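Local coordinates for protein MgGH51 (Meripilus giganteus, PDB 6ZPV) that probably hydrolyses terminal alpha-L-arabinofuranosyl residues from arabinose-containing polysaccharides, as a fungal alpha-L-arabinofuranosidase of glycoside hydrolase family GH51, at residues A[24-28]-A[488-494]; A[216-220]-A[509-513]. All coordinates share one frame; numbering follows the deposited sequence. Where two conformers were deposited one is given.

Contact 1 (A[24-28]-A[488-494]); sequences DINHS and STQWTPD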
ATOM      1  N   ASP A  24      -4.236  -3.942  -2.097  1.00 10.36           N
ATOM      2  CA  ASP A  24      -4.336  -3.448  -3.479  1.00  9.95           C
ATOM      3  C   ASP A  24      -5.759  -2.910  -3.653  1.00 10.24           C
ATOM      4  O   ASP A  24      -6.745  -3.675  -3.771  1.00 10.46           O
ATOM      5  CB  ASP A  24      -4.009  -4.564  -4.482  1.00 10.23           C
ATOM      6  CG  ASP A  24      -3.552  -4.007  -5.789  1.00 10.41           C
ATOM      7  OD1 ASP A  24      -3.978  -2.878  -6.178  1.00 10.76           O
ATOM      8  OD2 ASP A  24      -2.704  -4.690  -6.478  1.00 11.49           O
ATOM      9  N   ILE A  25      -5.888  -1.584  -3.599  1.00 10.33           N
ATOM     10  CA  ILE A  25      -7.142  -0.840  -3.765  1.00 11.27           C
ATOM     11  C   ILE A  25      -6.737   0.424  -4.538  1.00 10.22           C
ATOM     12  O   ILE A  25      -5.622   0.936  -4.358  1.00 10.62           O
ATOM     13  CB  ILE A  25      -7.785  -0.487  -2.402  1.00 10.84           C
ATOM     14  CG1 ILE A  25      -9.154   0.205  -2.544  1.00 11.46           C
ATOM     15  CG2 ILE A  25      -6.852   0.305  -1.515  1.00 11.32           C
ATOM     16  CD1 ILE A  25      -9.854   0.450  -1.228  1.00 11.65           C
ATOM     17  N   ASN A  26      -7.603   0.942  -5.387  1.00 10.42           N
ATOM     18  CA  ASN A  26      -7.259   2.126  -6.166  1.00 11.21           C
ATOM     19  C   ASN A  26      -5.978   1.913  -6.993  1.00 10.62           C
ATOM     20  O   ASN A  26      -5.207   2.845  -7.254  1.00 11.00           O
ATOM     21  CB  ASN A  26      -7.072   3.381  -5.312  1.00 10.67           C
ATOM     22  CG  ASN A  26      -8.136   3.650  -4.292  1.00 10.60           C
ATOM     23  OD1 ASN A  26      -9.331   3.570  -4.599  1.00 11.32           O
ATOM     24  ND2 ASN A  26      -7.702   4.033  -3.077  1.00 11.39           N
ATOM     25  N   HIS A  27      -5.731   0.661  -7.422  1.00 10.86           N
ATOM     26  CA  HIS A  27      -4.490   0.341  -8.145  1.00 10.90           C
ATOM     27  C   HIS A  27      -3.254   0.824  -7.353  1.00 10.65           C
ATOM     28  O   HIS A  27      -2.275   1.278  -7.908  1.00 11.61           O
ATOM     29  CB  HIS A  27      -4.529   0.891  -9.567  1.00 10.92           C
ATOM     30  CG  HIS A  27      -5.321   0.017 -10.475  1.00 11.78           C
ATOM     31  ND1 HIS A  27      -4.838  -1.163 -10.976  1.00 13.39           N
ATOM     32  CD2 HIS A  27      -6.610   0.085 -10.858  1.00 13.17           C
ATOM     33  CE1 HIS A  27      -5.775  -1.753 -11.678  1.00 14.88           C
ATOM     34  NE2 HIS A  27      -6.860  -0.985 -11.629  1.00 15.46           N
ATOM     35  N   SER A  28      -3.293   0.548  -6.063  1.00 10.75           N
ATOM     36  CA  SER A  28      -2.148   0.770  -5.146  1.00 11.17           C
ATOM     37  C   SER A  28      -1.050  -0.268  -5.309  1.00 10.29           C
ATOM     38  O   SER A  28       0.106   0.033  -4.927  1.00 10.52           O
ATOM     39  CB  SER A  28      -2.591   0.766  -3.722  1.00 10.86           C
ATOM     40  OG  SER A  28      -3.142  -0.501  -3.414  1.00 10.89           O
ATOM     41  N   SER A 488      -7.936   5.620 -11.440  1.00 13.28           N
ATOM     42  CA  SER A 488      -8.738   4.419 -11.148  1.00 13.43           C
ATOM     43  C   SER A 488      -8.913   4.280  -9.643  1.00 12.82           C
ATOM     44  O   SER A 488      -8.150   3.617  -8.962  1.00 15.46           O
ATOM     45  CB  SER A 488      -8.114   3.190 -11.735  1.00 14.75           C
ATOM     46  OG  SER A 488      -8.945   2.046 -11.457  1.00 17.73           O
ATOM     47  N   THR A 489      -9.960   4.955  -9.162  1.00 13.71           N
ATOM     48  CA  THR A 489     -10.274   5.099  -7.744  1.00 13.31           C
ATOM     49  C   THR A 489     -11.571   4.397  -7.346  1.00 12.94           C
ATOM     50  O   THR A 489     -12.600   4.628  -8.011  1.00 15.68           O
ATOM     51  CB  THR A 489     -10.351   6.588  -7.412  1.00 15.32           C
ATOM     52  OG1 THR A 489      -9.047   7.182  -7.589  1.00 17.50           O
ATOM     53  CG2 THR A 489     -10.800   6.810  -5.991  1.00 16.73           C
ATOM     54  N   GLN A 490     -11.499   3.580  -6.315  1.00 11.75           N
ATOM     55  CA  GLN A 490     -12.662   2.928  -5.701  1.00 13.15           C
ATOM     56  C   GLN A 490     -13.021   3.471  -4.304  1.00 12.20           C
ATOM     57  O   GLN A 490     -14.109   3.206  -3.845  1.00 15.13           O
ATOM     58  CB  GLN A 490     -12.520   1.425  -5.670  1.00 13.47           C
ATOM     59  CG  GLN A 490     -12.278   0.790  -7.042  1.00 12.82           C
ATOM     60  CD  GLN A 490     -10.874   0.907  -7.582  1.00 12.46           C
ATOM     61  OE1 GLN A 490      -9.956   0.600  -6.827  1.00 13.57           O
ATOM     62  NE2 GLN A 490     -10.740   1.319  -8.858  1.00 15.24           N
ATOM     63  N   TRP A 491     -12.140   4.242  -3.709  1.00 12.45           N
ATOM     64  CA  TRP A 491     -12.359   4.772  -2.349  1.00 12.00           C
ATOM     65  C   TRP A 491     -11.589   6.086  -2.185  1.00 11.30           C
ATOM     66  O   TRP A 491     -10.426   6.108  -2.634  1.00 12.45           O
ATOM     67  CB  TRP A 491     -11.887   3.791  -1.299  1.00 11.99           C
ATOM     68  CG  TRP A 491     -12.099   4.163   0.130  1.00 12.02           C
ATOM     69  CD1 TRP A 491     -11.420   5.067   0.871  1.00 11.89           C
ATOM     70  CD2 TRP A 491     -13.140   3.670   1.002  1.00 15.06           C
ATOM     71  NE1 TRP A 491     -11.873   5.110   2.152  1.00 12.29           N
ATOM     72  CE2 TRP A 491     -12.949   4.266   2.257  1.00 14.77           C
ATOM     73  CE3 TRP A 491     -14.262   2.854   0.817  1.00 15.89           C
ATOM     74  CZ2 TRP A 491     -13.770   3.988   3.367  1.00 16.92           C
ATOM     75  CZ3 TRP A 491     -15.097   2.557   1.893  1.00 17.19           C
ATOM     76  CH2 TRP A 491     -14.835   3.154   3.135  1.00 17.66           C
ATOM     77  N   THR A 492     -12.182   7.095  -1.577  1.00 11.77           N
ATOM     78  CA  THR A 492     -11.496   8.317  -1.166  1.00 11.57           C
ATOM     79  C   THR A 492     -11.922   8.601   0.264  1.00 12.15           C
ATOM     80  O   THR A 492     -12.971   8.155   0.720  1.00 12.19           O
ATOM     81  CB  THR A 492     -11.855   9.497  -2.065  1.00 13.06           C
ATOM     82  OG1 THR A 492     -13.242   9.860  -1.879  1.00 14.14           O
ATOM     83  CG2 THR A 492     -11.613   9.200  -3.537  1.00 14.37           C
ATOM     84  N   PRO A 493     -11.196   9.465   0.981  1.00 11.38           N
ATOM     85  CA  PRO A 493      -9.880   9.987   0.633  1.00 11.65           C
ATOM     86  C   PRO A 493      -8.763   8.970   0.926  1.00 11.17           C
ATOM     87  O   PRO A 493      -8.954   8.005   1.651  1.00 12.31           O
ATOM     88  CB  PRO A 493      -9.765  11.196   1.574  1.00 12.01           C
ATOM     89  CG  PRO A 493     -10.454  10.745   2.821  1.00 12.23           C
ATOM     90  CD  PRO A 493     -11.616   9.907   2.302  1.00 12.11           C
ATOM     91  N   ASP A 494      -7.608   9.219   0.325  1.00 10.83           N
ATOM     92  CA  ASP A 494      -6.430   8.351   0.428  1.00 10.98           C
ATOM     93  C   ASP A 494      -5.192   9.131   0.844  1.00 10.08           C
ATOM     94  O   ASP A 494      -5.109  10.334   0.541  1.00 11.25           O
ATOM     95  CB  ASP A 494      -6.233   7.644  -0.917  1.00 11.30           C
ATOM     96  CG  ASP A 494      -7.472   6.917  -1.348  1.00 11.13           C
ATOM     97  OD1 ASP A 494      -7.816   5.898  -0.757  1.00 11.57           O
ATOM     98  OD2 ASP A 494      -8.172   7.474  -2.314  1.00 11.55           O
TER
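N26 and Q490 clasp each other through side chain and backbone in both directions. The amide oxygen OD1 of N26 accepts the backbone N of Q490 at 2.8 Å. The same OD1 takes the backbone N of W491 at 3.0 Å. Both donors lie in the plane of the N26 carbonyl, and two successive N-H groups thus grip one oxygen and hold the amide's rotation. In return, OE1 of Q490 accepts the backbone N of N26 at 2.8 Å. This bond is bent, 136° at the hydrogen. The N26 side chain stands beside its own backbone N (chi1 -47°), which keeps the donor and the acceptor of this exchange close together. ND2 of N26 is bonded to the carbonyl of L483. The carboxylate of D494 comes from the opposite direction, its plane turned 71° from the amide.

Segment 24-28 follows strand 20-21, the first of a (beta/alpha)8 barrel. Segment 488-494 joins the short strands 483-485 and 496-498, which come after the last barrel strand, 474-479. The two loops meet at the C-terminal end of the barrel strands, the end where enzymes of this fold carry the active site.

O of S488 sits 3.3 Å from CA of N26 in a CH...O contact. OG of S488 receives NE2 of Q490 at 3.2 Å, with the oxygen in the amide plane, so the bent Q490 chain is held at both ends of its amide. The same OG meets CD2 at the edge of the H27 ring, 3.1 Å away. ND1 of H27 bonds to the carbonyl of D30. Further along, CD1 of I25 rests on CB of W491 at 3.9 Å.

Contact 2 (A[216-220]-A[509-513]); sequences TLAEM and FFAQK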
ATOM      1  N   THR A 216       8.360   7.860  -1.030  1.00 12.69           N
ATOM      2  CA  THR A 216       7.346   8.634  -0.293  1.00 12.54           C
ATOM      3  C   THR A 216       6.897   7.863   0.943  1.00 12.96           C
ATOM      4  O   THR A 216       6.734   8.476   2.032  1.00 14.44           O
ATOM      5  CB  THR A 216       6.181   9.019  -1.187  1.00 12.37           C
ATOM      6  OG1 THR A 216       6.604   9.771  -2.315  1.00 13.61           O
ATOM      7  CG2 THR A 216       5.103   9.801  -0.463  1.00 13.92           C
ATOM      8  N   LEU A 217       6.650   6.568   0.824  1.00 12.60           N
ATOM      9  CA  LEU A 217       6.279   5.779   1.990  1.00 12.72           C
ATOM     10  C   LEU A 217       7.407   5.803   2.985  1.00 14.00           C
ATOM     11  O   LEU A 217       7.161   5.980   4.199  1.00 15.46           O
ATOM     12  CB  LEU A 217       5.952   4.341   1.547  1.00 11.97           C
ATOM     13  CG  LEU A 217       4.745   4.221   0.611  1.00 12.80           C
ATOM     14  CD1 LEU A 217       4.421   2.740   0.385  1.00 12.26           C
ATOM     15  CD2 LEU A 217       3.563   5.029   1.022  1.00 14.91           C
ATOM     16  N   ALA A 218       8.639   5.611   2.556  1.00 14.05           N
ATOM     17  CA  ALA A 218       9.752   5.652   3.503  1.00 15.97           C
ATOM     18  C   ALA A 218       9.907   7.033   4.146  1.00 16.45           C
ATOM     19  O   ALA A 218      10.230   7.112   5.357  1.00 16.10           O
ATOM     20  CB  ALA A 218      11.018   5.202   2.820  1.00 18.27           C
ATOM     21  N   GLU A 219       9.574   8.099   3.442  1.00 16.42           N
ATOM     22  CA  GLU A 219       9.655   9.505   3.947  1.00 17.32           C
ATOM     23  C   GLU A 219       8.855   9.741   5.185  1.00 17.73           C
ATOM     24  O   GLU A 219       9.204  10.579   6.022  1.00 17.08           O
ATOM     25  CB  GLU A 219       9.162  10.483   2.813  1.00 22.83           C
ATOM     26  CG  GLU A 219       9.065  11.926   3.122  1.00 22.95           C
ATOM     27  CD  GLU A 219       8.545  12.716   1.964  1.00 22.63           C
ATOM     28  OE1 GLU A 219       8.714  12.272   0.794  1.00 25.95           O
ATOM     29  OE2 GLU A 219       8.015  13.818   2.327  1.00 26.05           O
ATOM     30  N   MET A 220       7.772   8.985   5.291  0.65 17.91           N
ATOM     31  CA  MET A 220       6.797   9.153   6.363  0.65 18.35           C
ATOM     32  C   MET A 220       7.375   8.673   7.694  0.65 17.13           C
ATOM     33  O   MET A 220       6.836   9.044   8.698  0.65 21.31           O
ATOM     34  CB  MET A 220       5.479   8.476   5.987  0.65 21.23           C
ATOM     35  CG  MET A 220       4.245   9.115   6.610  0.65 21.73           C
ATOM     36  SD  MET A 220       2.880   7.927   6.751  0.58 21.82           S
ATOM     37  CE  MET A 220       2.892   7.678   4.984  0.65 26.34           C
ATOM     38  N   PHE A 509      -1.167  12.961   4.844  1.00 10.59           N
ATOM     39  CA  PHE A 509       0.196  12.420   4.784  1.00 10.67           C
ATOM     40  C   PHE A 509       1.116  13.257   5.650  1.00 10.72           C
ATOM     41  O   PHE A 509       1.920  12.714   6.427  1.00 11.20           O
ATOM     42  CB  PHE A 509       0.695  12.417   3.338  1.00 11.52           C
ATOM     43  CG  PHE A 509       2.173  12.103   3.227  1.00 12.09           C
ATOM     44  CD1 PHE A 509       2.609  10.805   3.126  1.00 13.47           C
ATOM     45  CD2 PHE A 509       3.126  13.123   3.241  1.00 14.02           C
ATOM     46  CE1 PHE A 509       3.969  10.543   3.000  1.00 15.70           C
ATOM     47  CE2 PHE A 509       4.486  12.857   3.102  1.00 16.02           C
ATOM     48  CZ  PHE A 509       4.879  11.544   2.998  1.00 17.79           C
ATOM     49  N   PHE A 510       1.041  14.589   5.525  1.00 10.98           N
ATOM     50  CA  PHE A 510       1.929  15.432   6.331  1.00 11.11           C
ATOM     51  C   PHE A 510       1.615  15.305   7.817  1.00 10.77           C
ATOM     52  O   PHE A 510       2.558  15.338   8.595  1.00 11.94           O
ATOM     53  CB  PHE A 510       1.895  16.883   5.835  1.00 11.94           C
ATOM     54  CG  PHE A 510       2.570  17.067   4.497  1.00 11.93           C
ATOM     55  CD1 PHE A 510       3.914  16.767   4.344  1.00 13.71           C
ATOM     56  CD2 PHE A 510       1.877  17.554   3.398  1.00 13.86           C
ATOM     57  CE1 PHE A 510       4.525  16.968   3.122  1.00 14.51           C
ATOM     58  CE2 PHE A 510       2.478  17.760   2.193  1.00 15.01           C
ATOM     59  CZ  PHE A 510       3.793  17.434   2.059  1.00 15.24           C
ATOM     60  N   ALA A 511       0.368  15.162   8.210  1.00 11.16           N
ATOM     61  CA  ALA A 511       0.077  14.915   9.636  1.00 11.73           C
ATOM     62  C   ALA A 511       0.696  13.594  10.088  1.00 11.28           C
ATOM     63  O   ALA A 511       1.294  13.521  11.172  1.00 11.53           O
ATOM     64  CB  ALA A 511      -1.417  14.960   9.908  1.00 12.85           C
ATOM     65  N   GLN A 512       0.545  12.552   9.293  1.00 11.24           N
ATOM     66  CA  GLN A 512       1.144  11.257   9.635  1.00 11.07           C
ATOM     67  C   GLN A 512       2.658  11.390   9.760  1.00 10.94           C
ATOM     68  O   GLN A 512       3.241  10.843  10.729  1.00 11.77           O
ATOM     69  CB  GLN A 512       0.797  10.174   8.602  1.00 11.31           C
ATOM     70  CG  GLN A 512      -0.671   9.775   8.507  1.00 10.42           C
ATOM     71  CD  GLN A 512      -1.124   9.037   9.719  1.00 10.60           C
ATOM     72  OE1 GLN A 512      -0.463   8.052  10.141  1.00 11.32           O
ATOM     73  NE2 GLN A 512      -2.266   9.468  10.274  1.00 11.02           N
ATOM     74  N   LYS A 513       3.303  12.043   8.808  1.00 11.09           N
ATOM     75  CA  LYS A 513       4.769  12.218   8.839  1.00 11.32           C
ATOM     76  C   LYS A 513       5.200  13.057  10.048  1.00 11.96           C
ATOM     77  O   LYS A 513       6.214  12.705  10.698  1.00 12.18           O
ATOM     78  CB  LYS A 513       5.166  12.882   7.519  1.00 12.26           C
ATOM     79  CG  LYS A 513       6.651  13.158   7.376  1.00 13.75           C
ATOM     80  CD  LYS A 513       7.018  13.834   6.037  1.00 16.08           C
ATOM     81  CE  LYS A 513       8.497  14.140   5.911  1.00 18.43           C
ATOM     82  NZ  LYS A 513       8.786  14.949   4.693  1.00 20.18           N
TER
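K513 and E219 reach each other on extended chains. K513 is straight to its tip, with CG opposite the backbone N (chi1 179°), and this carries NZ across to the E219 carboxylate. In one of its two deposited conformers, M220 turns at its last torsion (chi3 -59°), which swings CE toward the F509 ring.

NZ of K513 forms a salt bridge with OE2 of E219 at 2.7 Å. It meets that oxygen on the anti side, 24° out of the carboxylate plane. The other oxygen, OE1, pairs with K505, so two lysines share the acid and probably stabilise its negative charge. A methionine in place of K513 would probably leave OE2 of E219 without its charged mate, with K505 still meeting OE1.

F509 lies between the charged pair and M220. Its rim carries OE2 of E219, 3.7 Å from CE2, with the carboxylate nearly perpendicular to the ring. The carbonyl O of T216 also sits at the ring edge, 3.6 Å from CE1, and CG2 of T216 touches the same carbon at 3.7 Å. In the same M220 conformer, CE of M220 lies 3.6 Å from CE1 of F509, and the sulfur makes an oblique Met-aromatic contact with the ring. SD of that conformer also lies 3.6 Å from CB of Q512, the two side chains running side by side.

M220 and L217 also touch L20 on strand 20-21. Helix 211-219 leads into the second strand of the parallel barrel, and helix 507-517 comes after the last. Their packing fits the meeting of first and last outer helices where a (beta/alpha)8 barrel closes.

From the N terminus, the chain gives edge strand 11-12 to the C-terminal antiparallel sheet, then barrel strand 20-21, and enters 24-28. It then builds the two five-stranded antiparallel sheets before helix 211-219 supplies 216-220. The remaining barrel strands follow, up to 474-479. Segment 488-494 then closes contact 1, a loop of 459 residues. Helix 507-517 next closes contact 2, which spans 288 residues, and the chain completes the C-terminal sheet. The two contacts cross, because their segments alternate along the chain. The centres of contacts 1 and 2 are about 18 Å apart. Contact 1 joins barrel-end loops, whereas contact 2 joins outer helices at the same seam.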